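PDB 4D9N: diaminopropionate ammonia-lyase from Escherichia coli, which catalyses the pyridoxal 5'-phosphate-dependent alpha,beta-elimination of both L- and D-2,3-diaminopropionate to pyruvate and ammonia, working as a homodimer. Local coordinates for residues A[58-63]-A[366-371]; A[90-95]-A[109-114]; A[231-236]-A[293-298]. All blocks are in the same frame, centred on the assembly; numbering follows the deposited sequence.

Contact 1: residues A[58-63]-A[366-371]; sequences GVKKIL and NKDAVV
Lys61 and Ile62 pair in parallel with Val370 and Val371, joining strand 61-66 to strand 370-375 in the large mixed sheet of this pyridoxal-phosphate enzyme. Backbone hydrogen bonds carry the pairing. Val371 is held through both its N and its O: its N gives a nearly straight bond (174°) to Lys61 O at 2.8 Å, and its O receives Leu63 N, also at 2.8 Å. Just ahead of the strands, Ala369 O takes two donors, Lys60 N at 2.9 Å and Lys61 N at 3.3 Å; the longer bond is the straighter one and lies in the carbonyl plane. CA-H...O contacts, such as Val59 CA to Asn366 O at 3.3 Å, accompany these bonds. Asn366 opens a type I turn, and its OD1 accepts from Asp368 N in an Asx turn.

Apolar contact is modest. Val59 CG1, anti to the carbonyl carbon (chi1 -65°), meets Ala369 CB at 3.9 Å, while Val371 reaches strand 226-230 at Leu228.

Charge plays a looser part. The Lys60 chain, bent at its last two torsions, brings NZ to 4.4 Å from Asp368 OD1, too far for a salt bridge; on the next residue, Lys61 NZ makes a salt bridge to Asp51, outside the two segments. Cohesion therefore rests mainly on peptide groups, with Lys60 and Asp368 at the exposed margin adding probably only a weak attraction.

Contact 2: residues A[90-95]-A[109-114]; sequences CEKYHL and IGEKMT
Tyr93, the first residue to leave helical geometry after helix 81-92, faces Glu111 across a wide backbone gap, their CA atoms 9.1 Å apart, so it is side chains, reaching one another or the opposite backbone, that bridge the segments. The contact joins the C-terminal end of this helix to the loop that leads into strand 114-118 of the four-stranded parallel sheet, in the smaller alpha/beta domain of this fold-type II (tryptophan synthase beta-like) pyridoxal-phosphate enzyme, and it lies at the surface away from the active site.

The tyrosine ring reaches across between Glu111 and Met113. Its OH comes within 2.8 Å of Glu111 O, and Glu111 OE1 lies in the ring plane at its edge, 3.5 Å from Tyr93 CE1, with the carboxylate turned 48° from the ring. Met113 comes toward the tyrosine, the two side chains running from opposite directions, and lays its methyl obliquely against the ring, CE to Tyr93 CE2 at 3.6 Å. The same methyl rests on the aliphatic part of Lys92, whose chain slides past the methionine in the reverse sense. With CG anti to the backbone N (chi1 -171°), the lysine runs out beside the ring, placing its CG over one ring face, offset toward the rim. An alanine in place of Tyr93 is likely to open a gap between the helix end and the loop, leaving the Met113 methyl without its aromatic neighbour.

Beyond these segments, Gln136 OE1 accepts from Met113 N, and the backbone of Met113 bonds to Asn137 of neighbouring strand 137-142. The bend at the last torsion of Lys92 directs its ammonium toward two oxygens: NZ makes a weak hydrogen bond to Tyr93 OH and a long salt bridge to Glu111 OE1 at 3.8 Å.

Contact 3: residues A[231-236]-A[293-298]; sequences AGVGAM and EPNPLG
This is a buried meeting of two helix starts: the glycine-rich turn after strand 226-230, which leads into helix 235-248, packs against the entry to helix 296-305. One hydrogen bond crosses it, from Asn295 N to Val233 O at 2.8 Å. The N-H points almost straight at the oxygen (173°), although the donor sits 31° out of the carbonyl plane. Asn295 CB lies close to the same oxygen, at 3.3 Å.

The Asn295 side chain goes two ways. Its CG stands anti to the backbone N (chi1 -166°), bringing the amide alongside the turn, where ND2 lies 3.7 Å from Ala235 CB and 3.9 Å from Val233 CG2. As N-cap of its own helix, Asn295 takes a weak bond from Leu297 N at OD1, which also receives a weak one from Ala191 N. Further on, Gly298 CA approaches Gly234 O to 3.4 Å in a CA-H...O contact; a CB at Gly298 would clash with that oxygen.

The turn also forms the phosphate cup. N-H groups of Gly232, Gly234 and Met236 bond to the phosphate of the pyridoxal-lysine at position 77, with a weaker bond from Val233 N, and bound D-serine lies about 6 Å from the Val233 side chain. The Val233-Gly234 peptide thus serves both partners: its N-H bonds the cofactor phosphate and its C=O accepts from Asn295 N, linking the second helix start to the phosphate site through one peptide group.

Following the chain from its N terminus, 58-63 comes first, at the start of strand 61-66, and its partner 366-371 arrives 303 residues later; contact 1 therefore closes the longest loop, and both other contacts fall within it. Contact 2 closes a short loop early on, between helix 81-92 and the approach to strand 114-118. Contact 3 follows in series, bringing 293-298 back to the turn after strand 226-230. Contacts 1 and 2 lie on opposite sides of the chain's centre, their centres about 48 Å apart: one joins strands of the mixed sheet, the other borders the four-stranded sheet. Contact 3 sits deeper, beside the cofactor phosphate, touching neither.

Contact 1: residues A[58-63]-A[366-371]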
ATOM      1  N   GLY A  58       2.069  13.344  15.064  1.00 45.07           N
ATOM      2  CA  GLY A  58       2.098  14.162  16.274  1.00 46.21           C
ATOM      3  C   GLY A  58       0.780  14.831  16.621  1.00 46.31           C
ATOM      4  O   GLY A  58       0.765  15.868  17.286  1.00 47.20           O
ATOM      5  N   VAL A  59      -0.324  14.246  16.156  1.00 45.35           N
ATOM      6  CA  VAL A  59      -1.673  14.681  16.547  1.00 45.41           C
ATOM      7  C   VAL A  59      -2.355  13.585  17.372  1.00 45.84           C
ATOM      8  O   VAL A  59      -1.843  12.463  17.459  1.00 46.03           O
ATOM      9  CB  VAL A  59      -2.546  15.102  15.335  1.00 43.96           C
ATOM     10  CG1 VAL A  59      -1.964  16.333  14.653  1.00 43.75           C
ATOM     11  CG2 VAL A  59      -2.705  13.960  14.338  1.00 42.77           C
ATOM     12  N   LYS A  60      -3.495  13.904  17.981  1.00 46.16           N
ATOM     13  CA  LYS A  60      -4.179  12.943  18.848  1.00 46.78           C
ATOM     14  C   LYS A  60      -4.864  11.842  18.043  1.00 45.52           C
ATOM     15  O   LYS A  60      -4.695  10.659  18.338  1.00 45.70           O
ATOM     16  CB  LYS A  60      -5.181  13.638  19.781  1.00 47.96           C
ATOM     17  CG  LYS A  60      -5.807  12.709  20.819  1.00 49.05           C
ATOM     18  CD  LYS A  60      -6.711  13.450  21.799  1.00 50.40           C
ATOM     19  CE  LYS A  60      -5.923  14.109  22.926  1.00 52.11           C
ATOM     20  NZ  LYS A  60      -5.208  13.122  23.786  1.00 53.05           N
ATOM     21  N   LYS A  61      -5.632  12.241  17.032  1.00 44.30           N
ATOM     22  CA  LYS A  61      -6.381  11.305  16.195  1.00 43.06           C
ATOM     23  C   LYS A  61      -6.595  11.838  14.786  1.00 41.47           C
ATOM     24  O   LYS A  61      -6.790  13.040  14.587  1.00 41.34           O
ATOM     25  CB  LYS A  61      -7.734  10.967  16.830  1.00 43.76           C
ATOM     26  CG  LYS A  61      -7.719   9.714  17.692  1.00 44.88           C
ATOM     27  CD  LYS A  61      -9.035   9.520  18.427  1.00 45.82           C
ATOM     28  CE  LYS A  61      -9.129   8.132  19.046  1.00 46.63           C
ATOM     29  NZ  LYS A  61      -9.322   7.073  18.014  1.00 45.75           N
ATOM     30  N   ILE A  62      -6.541  10.931  13.815  1.00 40.16           N
ATOM     31  CA  ILE A  62      -6.930  11.226  12.439  1.00 38.74           C
ATOM     32  C   ILE A  62      -8.081  10.294  12.069  1.00 38.17           C
ATOM     33  O   ILE A  62      -7.964   9.072  12.187  1.00 38.28           O
ATOM     34  CB  ILE A  62      -5.751  11.061  11.453  1.00 38.11           C
ATOM     35  CG1 ILE A  62      -4.615  12.027  11.814  1.00 38.50           C
ATOM     36  CG2 ILE A  62      -6.211  11.281  10.013  1.00 36.95           C
ATOM     37  CD1 ILE A  62      -3.282  11.698  11.178  1.00 38.21           C
ATOM     38  N   LEU A  63      -9.196  10.882  11.645  1.00 37.71           N
ATOM     39  CA  LEU A  63     -10.395  10.121  11.298  1.00 37.28           C
ATOM     40  C   LEU A  63     -10.747  10.317   9.829  1.00 36.00           C
ATOM     41  O   LEU A  63     -10.863  11.450   9.359  1.00 35.78           O
ATOM     42  CB  LEU A  63     -11.572  10.534  12.188  1.00 38.17           C
ATOM     43  CG  LEU A  63     -11.378  10.431  13.706  1.00 39.53           C
ATOM     44  CD1 LEU A  63     -12.495  11.152  14.447  1.00 40.30           C
ATOM     45  CD2 LEU A  63     -11.272   8.982  14.160  1.00 39.99           C
ATOM     46  N   ASN A 366      -1.364  20.141  16.736  1.00 51.38           N
ATOM     47  CA  ASN A 366      -0.547  19.745  17.880  1.00 52.82           C
ATOM     48  C   ASN A 366      -0.957  18.384  18.440  1.00 52.90           C
ATOM     49  O   ASN A 366      -1.780  17.685  17.847  1.00 51.72           O
ATOM     50  CB  ASN A 366      -0.587  20.823  18.972  1.00 54.35           C
ATOM     51  CG  ASN A 366      -2.000  21.193  19.386  1.00 54.33           C
ATOM     52  OD1 ASN A 366      -2.833  20.326  19.663  1.00 54.18           O
ATOM     53  ND2 ASN A 366      -2.274  22.492  19.442  1.00 54.52           N
ATOM     54  N   LYS A 367      -0.385  18.028  19.590  1.00 54.43           N
ATOM     55  CA  LYS A 367      -0.607  16.731  20.243  1.00 54.81           C
ATOM     56  C   LYS A 367      -2.052  16.473  20.702  1.00 54.36           C
ATOM     57  O   LYS A 367      -2.389  15.353  21.094  1.00 54.62           O
ATOM     58  CB  LYS A 367       0.365  16.561  21.423  1.00 57.09           C
ATOM     59  CG  LYS A 367       0.315  17.687  22.450  1.00 58.89           C
ATOM     60  CD  LYS A 367       1.429  17.558  23.479  1.00 61.30           C
ATOM     61  CE  LYS A 367       1.330  18.644  24.538  1.00 63.17           C
ATOM     62  NZ  LYS A 367       2.401  18.515  25.566  1.00 65.41           N
ATOM     63  N   ASP A 368      -2.892  17.506  20.648  1.00 53.67           N
ATOM     64  CA  ASP A 368      -4.293  17.411  21.067  1.00 53.37           C
ATOM     65  C   ASP A 368      -5.265  17.365  19.883  1.00 51.41           C
ATOM     66  O   ASP A 368      -6.443  17.024  20.048  1.00 51.18           O
ATOM     67  CB  ASP A 368      -4.658  18.584  21.984  1.00 54.56           C
ATOM     68  CG  ASP A 368      -3.993  18.494  23.347  1.00 56.93           C
ATOM     69  OD1 ASP A 368      -4.035  17.410  23.969  1.00 57.87           O
ATOM     70  OD2 ASP A 368      -3.437  19.515  23.805  1.00 57.90           O
ATOM     71  N   ALA A 369      -4.759  17.707  18.698  1.00 49.75           N
ATOM     72  CA  ALA A 369      -5.581  17.860  17.500  1.00 47.52           C
ATOM     73  C   ALA A 369      -6.272  16.566  17.075  1.00 46.33           C
ATOM     74  O   ALA A 369      -5.646  15.506  17.006  1.00 46.43           O
ATOM     75  CB  ALA A 369      -4.752  18.427  16.355  1.00 46.80           C
ATOM     76  N   VAL A 370      -7.572  16.676  16.809  1.00 45.14           N
ATOM     77  CA  VAL A 370      -8.391  15.576  16.309  1.00 43.75           C
ATOM     78  C   VAL A 370      -8.878  15.978  14.917  1.00 42.08           C
ATOM     79  O   VAL A 370      -9.712  16.875  14.774  1.00 42.07           O
ATOM     80  CB  VAL A 370      -9.584  15.287  17.251  1.00 44.43           C
ATOM     81  CG1 VAL A 370     -10.481  14.198  16.680  1.00 43.70           C
ATOM     82  CG2 VAL A 370      -9.091  14.893  18.637  1.00 45.84           C
ATOM     83  N   VAL A 371      -8.341  15.319  13.894  1.00 40.69           N
ATOM     84  CA  VAL A 371      -8.517  15.772  12.515  1.00 39.26           C
ATOM     85  C   VAL A 371      -9.499  14.906  11.732  1.00 38.16           C
ATOM     86  O   VAL A 371      -9.286  13.701  11.568  1.00 37.90           O
ATOM     87  CB  VAL A 371      -7.169  15.825  11.762  1.00 38.98           C
ATOM     88  CG1 VAL A 371      -7.323  16.559  10.441  1.00 38.20           C
ATOM     89  CG2 VAL A 371      -6.099  16.498  12.611  1.00 40.18           C
TER

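Contact 2: residues A[90-95]-A[109-114]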
ATOM      1  N   CYS A  90     -40.337  14.741  -7.764  1.00 50.21           N
ATOM      2  CA  CYS A  90     -41.442  15.060  -6.861  1.00 51.95           C
ATOM      3  C   CYS A  90     -42.090  16.412  -7.160  1.00 53.18           C
ATOM      4  O   CYS A  90     -43.300  16.573  -6.991  1.00 54.67           O
ATOM      5  CB  CYS A  90     -40.981  14.999  -5.406  1.00 51.54           C
ATOM      6  SG  CYS A  90     -40.675  13.321  -4.810  1.00 51.20           S
ATOM      7  N   GLU A  91     -41.282  17.372  -7.609  1.00 53.18           N
ATOM      8  CA  GLU A  91     -41.779  18.700  -7.971  1.00 54.38           C
ATOM      9  C   GLU A  91     -42.605  18.665  -9.259  1.00 55.79           C
ATOM     10  O   GLU A  91     -43.731  19.168  -9.291  1.00 56.91           O
ATOM     11  CB  GLU A  91     -40.623  19.699  -8.102  1.00 52.93           C
ATOM     12  N   LYS A  92     -42.049  18.055 -10.305  1.00 56.39           N
ATOM     13  CA  LYS A  92     -42.685  18.025 -11.622  1.00 58.16           C
ATOM     14  C   LYS A  92     -43.885  17.074 -11.685  1.00 59.83           C
ATOM     15  O   LYS A  92     -44.910  17.404 -12.286  1.00 61.06           O
ATOM     16  CB  LYS A  92     -41.659  17.680 -12.710  1.00 57.91           C
ATOM     17  CG  LYS A  92     -42.168  17.833 -14.138  1.00 59.17           C
ATOM     18  CD  LYS A  92     -41.045  17.681 -15.154  1.00 58.73           C
ATOM     19  CE  LYS A  92     -41.563  17.692 -16.584  1.00 60.11           C
ATOM     20  NZ  LYS A  92     -42.293  16.444 -16.946  1.00 61.29           N
ATOM     21  N   TYR A  93     -43.757  15.905 -11.061  1.00 60.08           N
ATOM     22  CA  TYR A  93     -44.813  14.893 -11.113  1.00 61.62           C
ATOM     23  C   TYR A  93     -45.710  14.876  -9.875  1.00 62.94           C
ATOM     24  O   TYR A  93     -46.411  13.891  -9.625  1.00 63.98           O
ATOM     25  CB  TYR A  93     -44.222  13.506 -11.396  1.00 60.98           C
ATOM     26  CG  TYR A  93     -43.478  13.413 -12.712  1.00 60.55           C
ATOM     27  CD1 TYR A  93     -44.053  13.873 -13.896  1.00 61.14           C
ATOM     28  CD2 TYR A  93     -42.203  12.852 -12.776  1.00 59.64           C
ATOM     29  CE1 TYR A  93     -43.380  13.785 -15.103  1.00 60.87           C
ATOM     30  CE2 TYR A  93     -41.522  12.754 -13.981  1.00 59.25           C
ATOM     31  CZ  TYR A  93     -42.114  13.226 -15.140  1.00 60.10           C
ATOM     32  OH  TYR A  93     -41.444  13.138 -16.339  1.00 60.08           O
ATOM     33  N   HIS A  94     -45.691  15.975  -9.120  1.00 63.34           N
ATOM     34  CA  HIS A  94     -46.569  16.179  -7.958  1.00 65.20           C
ATOM     35  C   HIS A  94     -46.603  15.001  -7.017  1.00 66.24           C
ATOM     36  O   HIS A  94     -47.626  14.324  -6.876  1.00 67.12           O
ATOM     37  CB  HIS A  94     -47.979  16.578  -8.400  1.00 66.36           C
ATOM     38  N   LEU A  95     -45.465  14.750  -6.377  1.00 66.43           N
ATOM     39  CA  LEU A  95     -45.321  13.668  -5.407  1.00 67.56           C
ATOM     40  C   LEU A  95     -44.663  14.204  -4.139  1.00 67.71           C
ATOM     41  O   LEU A  95     -44.147  15.325  -4.128  1.00 67.00           O
ATOM     42  CB  LEU A  95     -44.478  12.529  -5.994  1.00 67.06           C
ATOM     43  CG  LEU A  95     -44.942  11.847  -7.289  1.00 67.87           C
ATOM     44  CD1 LEU A  95     -43.755  11.264  -8.039  1.00 67.06           C
ATOM     45  CD2 LEU A  95     -45.998  10.780  -7.025  1.00 69.42           C
ATOM     46  N   ILE A 109     -45.057   3.701 -16.782  1.00 67.87           N
ATOM     47  CA  ILE A 109     -45.036   4.376 -18.081  1.00 67.70           C
ATOM     48  C   ILE A 109     -45.445   5.844 -17.948  1.00 66.98           C
ATOM     49  O   ILE A 109     -45.845   6.289 -16.870  1.00 66.51           O
ATOM     50  CB  ILE A 109     -45.941   3.664 -19.116  1.00 69.44           C
ATOM     51  CG1 ILE A 109     -47.370   3.496 -18.574  1.00 70.81           C
ATOM     52  CG2 ILE A 109     -45.335   2.323 -19.521  1.00 69.78           C
ATOM     53  CD1 ILE A 109     -48.426   3.300 -19.642  1.00 72.56           C
ATOM     54  N   GLY A 110     -45.335   6.588 -19.047  1.00 66.90           N
ATOM     55  CA  GLY A 110     -45.735   7.991 -19.081  1.00 66.88           C
ATOM     56  C   GLY A 110     -44.638   8.923 -19.558  1.00 65.80           C
ATOM     57  O   GLY A 110     -43.883   8.592 -20.475  1.00 65.75           O
ATOM     58  N   GLU A 111     -44.559  10.093 -18.929  1.00 65.04           N
ATOM     59  CA  GLU A 111     -43.570  11.108 -19.282  1.00 63.81           C
ATOM     60  C   GLU A 111     -42.228  10.793 -18.633  1.00 62.02           C
ATOM     61  O   GLU A 111     -42.147  10.595 -17.416  1.00 61.73           O
ATOM     62  CB  GLU A 111     -44.051  12.502 -18.861  1.00 64.07           C
ATOM     63  CG  GLU A 111     -45.390  12.914 -19.460  1.00 66.13           C
ATOM     64  CD  GLU A 111     -45.909  14.236 -18.915  1.00 66.46           C
ATOM     65  OE1 GLU A 111     -45.510  14.633 -17.797  1.00 65.98           O
ATOM     66  OE2 GLU A 111     -46.727  14.879 -19.606  1.00 67.29           O
ATOM     67  N   LYS A 112     -41.183  10.737 -19.453  1.00 60.82           N
ATOM     68  CA  LYS A 112     -39.826  10.462 -18.979  1.00 58.93           C
ATOM     69  C   LYS A 112     -38.987  11.734 -19.004  1.00 56.95           C
ATOM     70  O   LYS A 112     -38.983  12.469 -19.995  1.00 57.15           O
ATOM     71  CB  LYS A 112     -39.152   9.391 -19.846  1.00 59.51           C
ATOM     72  CG  LYS A 112     -39.890   8.063 -19.936  1.00 61.04           C
ATOM     73  CD  LYS A 112     -39.392   7.059 -18.909  1.00 60.22           C
ATOM     74  CE  LYS A 112     -40.011   5.689 -19.142  1.00 61.59           C
ATOM     75  NZ  LYS A 112     -39.435   4.644 -18.251  1.00 61.22           N
ATOM     76  N   MET A 113     -38.282  11.992 -17.907  1.00 54.73           N
ATOM     77  CA  MET A 113     -37.338  13.100 -17.854  1.00 52.82           C
ATOM     78  C   MET A 113     -35.993  12.680 -18.430  1.00 51.41           C
ATOM     79  O   MET A 113     -35.597  11.516 -18.328  1.00 51.03           O
ATOM     80  CB  MET A 113     -37.144  13.585 -16.422  1.00 52.27           C
ATOM     81  CG  MET A 113     -38.323  14.342 -15.841  1.00 53.00           C
ATOM     82  SD  MET A 113     -37.770  15.513 -14.590  1.00 52.24           S
ATOM     83  CE  MET A 113     -39.027  15.273 -13.342  1.00 52.91           C
ATOM     84  N   THR A 114     -35.299  13.633 -19.043  1.00 50.35           N
ATOM     85  CA  THR A 114     -33.933  13.411 -19.504  1.00 49.30           C
ATOM     86  C   THR A 114     -32.991  14.358 -18.767  1.00 47.82           C
ATOM     87  O   THR A 114     -33.071  15.580 -18.926  1.00 47.89           O
ATOM     88  CB  THR A 114     -33.800  13.579 -21.030  1.00 50.10           C
ATOM     89  OG1 THR A 114     -34.744  12.729 -21.692  1.00 51.50           O
ATOM     90  CG2 THR A 114     -32.398  13.211 -21.491  1.00 49.75           C
TER

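Contact 3: residues A[231-236]-A[293-298]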
ATOM      1  N   ALA A 231     -11.688  20.668  -2.262  1.00 37.42           N
ATOM      2  CA  ALA A 231     -12.697  21.462  -2.963  1.00 37.84           C
ATOM      3  C   ALA A 231     -12.406  21.680  -4.447  1.00 38.29           C
ATOM      4  O   ALA A 231     -11.359  22.211  -4.819  1.00 39.25           O
ATOM      5  CB  ALA A 231     -12.909  22.790  -2.255  1.00 38.80           C
ATOM      6  N   GLY A 232     -13.348  21.248  -5.283  1.00 37.93           N
ATOM      7  CA  GLY A 232     -13.320  21.522  -6.718  1.00 38.43           C
ATOM      8  C   GLY A 232     -13.983  22.858  -6.970  1.00 39.42           C
ATOM      9  O   GLY A 232     -13.300  23.877  -7.072  1.00 40.90           O
ATOM     10  N   VAL A 233     -15.313  22.856  -7.064  1.00 38.88           N
ATOM     11  CA  VAL A 233     -16.085  24.106  -7.131  1.00 39.78           C
ATOM     12  C   VAL A 233     -16.475  24.598  -5.736  1.00 39.70           C
ATOM     13  O   VAL A 233     -16.723  25.788  -5.540  1.00 40.97           O
ATOM     14  CB  VAL A 233     -17.347  24.006  -8.031  1.00 39.60           C
ATOM     15  CG1 VAL A 233     -16.963  23.750  -9.485  1.00 39.99           C
ATOM     16  CG2 VAL A 233     -18.323  22.950  -7.519  1.00 38.32           C
ATOM     17  N   GLY A 234     -16.525  23.673  -4.778  1.00 38.52           N
ATOM     18  CA  GLY A 234     -16.846  23.996  -3.390  1.00 38.43           C
ATOM     19  C   GLY A 234     -18.224  23.544  -2.942  1.00 37.40           C
ATOM     20  O   GLY A 234     -18.705  23.969  -1.889  1.00 37.79           O
ATOM     21  N   ALA A 235     -18.855  22.682  -3.738  1.00 36.20           N
ATOM     22  CA  ALA A 235     -20.185  22.161  -3.420  1.00 35.39           C
ATOM     23  C   ALA A 235     -20.166  21.238  -2.199  1.00 34.72           C
ATOM     24  O   ALA A 235     -20.973  21.402  -1.283  1.00 34.85           O
ATOM     25  CB  ALA A 235     -20.788  21.452  -4.625  1.00 34.84           C
ATOM     26  N   MET A 236     -19.242  20.279  -2.185  1.00 34.13           N
ATOM     27  CA  MET A 236     -19.101  19.359  -1.057  1.00 33.71           C
ATOM     28  C   MET A 236     -18.602  20.078   0.194  1.00 34.24           C
ATOM     29  O   MET A 236     -19.179  19.925   1.263  1.00 34.59           O
ATOM     30  CB  MET A 236     -18.193  18.177  -1.418  1.00 33.40           C
ATOM     31  CG  MET A 236     -17.948  17.189  -0.282  1.00 33.41           C
ATOM     32  SD  MET A 236     -16.515  17.611   0.730  1.00 34.48           S
ATOM     33  CE  MET A 236     -16.640  16.393   2.032  1.00 34.41           C
ATOM     34  N   GLU A 293     -14.584  28.109 -12.147  1.00 61.08           N
ATOM     35  CA  GLU A 293     -15.128  29.206 -11.344  1.00 60.28           C
ATOM     36  C   GLU A 293     -15.869  28.641 -10.124  1.00 56.88           C
ATOM     37  O   GLU A 293     -16.622  27.672 -10.255  1.00 56.27           O
ATOM     38  CB  GLU A 293     -16.055  30.095 -12.183  1.00 63.48           C
ATOM     39  CG  GLU A 293     -15.764  31.581 -12.026  1.00 65.31           C
ATOM     40  CD  GLU A 293     -16.673  32.468 -12.854  1.00 68.42           C
ATOM     41  OE1 GLU A 293     -16.150  33.250 -13.677  1.00 71.47           O
ATOM     42  OE2 GLU A 293     -17.907  32.393 -12.678  1.00 68.38           O
ATOM     43  N   PRO A 294     -15.651  29.239  -8.932  1.00 54.92           N
ATOM     44  CA  PRO A 294     -16.208  28.710  -7.683  1.00 51.95           C
ATOM     45  C   PRO A 294     -17.735  28.668  -7.656  1.00 51.63           C
ATOM     46  O   PRO A 294     -18.398  29.475  -8.311  1.00 53.53           O
ATOM     47  CB  PRO A 294     -15.704  29.695  -6.617  1.00 51.68           C
ATOM     48  CG  PRO A 294     -14.549  30.394  -7.240  1.00 53.60           C
ATOM     49  CD  PRO A 294     -14.869  30.468  -8.700  1.00 56.01           C
ATOM     50  N   ASN A 295     -18.269  27.719  -6.894  1.00 49.09           N
ATOM     51  CA  ASN A 295     -19.700  27.584  -6.667  1.00 48.64           C
ATOM     52  C   ASN A 295     -20.171  28.642  -5.663  1.00 48.22           C
ATOM     53  O   ASN A 295     -19.783  28.593  -4.497  1.00 46.60           O
ATOM     54  CB  ASN A 295     -19.990  26.174  -6.140  1.00 46.73           C
ATOM     55  CG  ASN A 295     -21.460  25.810  -6.181  1.00 47.26           C
ATOM     56  OD1 ASN A 295     -22.340  26.652  -5.995  1.00 48.34           O
ATOM     57  ND2 ASN A 295     -21.734  24.532  -6.405  1.00 46.87           N
ATOM     58  N   PRO A 296     -21.009  29.600  -6.115  1.00 49.97           N
ATOM     59  CA  PRO A 296     -21.485  30.720  -5.291  1.00 50.30           C
ATOM     60  C   PRO A 296     -22.111  30.294  -3.962  1.00 48.68           C
ATOM     61  O   PRO A 296     -21.841  30.920  -2.934  1.00 48.30           O
ATOM     62  CB  PRO A 296     -22.539  31.385  -6.181  1.00 52.66           C
ATOM     63  CG  PRO A 296     -22.124  31.043  -7.566  1.00 53.95           C
ATOM     64  CD  PRO A 296     -21.580  29.649  -7.474  1.00 52.12           C
ATOM     65  N   LEU A 297     -22.931  29.242  -3.987  1.00 47.88           N
ATOM     66  CA  LEU A 297     -23.584  28.733  -2.781  1.00 46.74           C
ATOM     67  C   LEU A 297     -22.567  28.130  -1.815  1.00 44.99           C
ATOM     68  O   LEU A 297     -22.693  28.284  -0.597  1.00 44.66           O
ATOM     69  CB  LEU A 297     -24.653  27.692  -3.133  1.00 46.85           C
ATOM     70  CG  LEU A 297     -25.806  28.046  -4.082  1.00 48.91           C
ATOM     71  CD1 LEU A 297     -26.507  26.776  -4.544  1.00 48.84           C
ATOM     72  CD2 LEU A 297     -26.800  29.005  -3.438  1.00 50.22           C
ATOM     73  N   GLY A 298     -21.568  27.444  -2.368  1.00 44.03           N
ATOM     74  CA  GLY A 298     -20.470  26.892  -1.583  1.00 42.64           C
ATOM     75  C   GLY A 298     -19.530  27.980  -1.099  1.00 43.28           C
ATOM     76  O   GLY A 298     -19.093  27.968   0.052  1.00 42.48           O
TER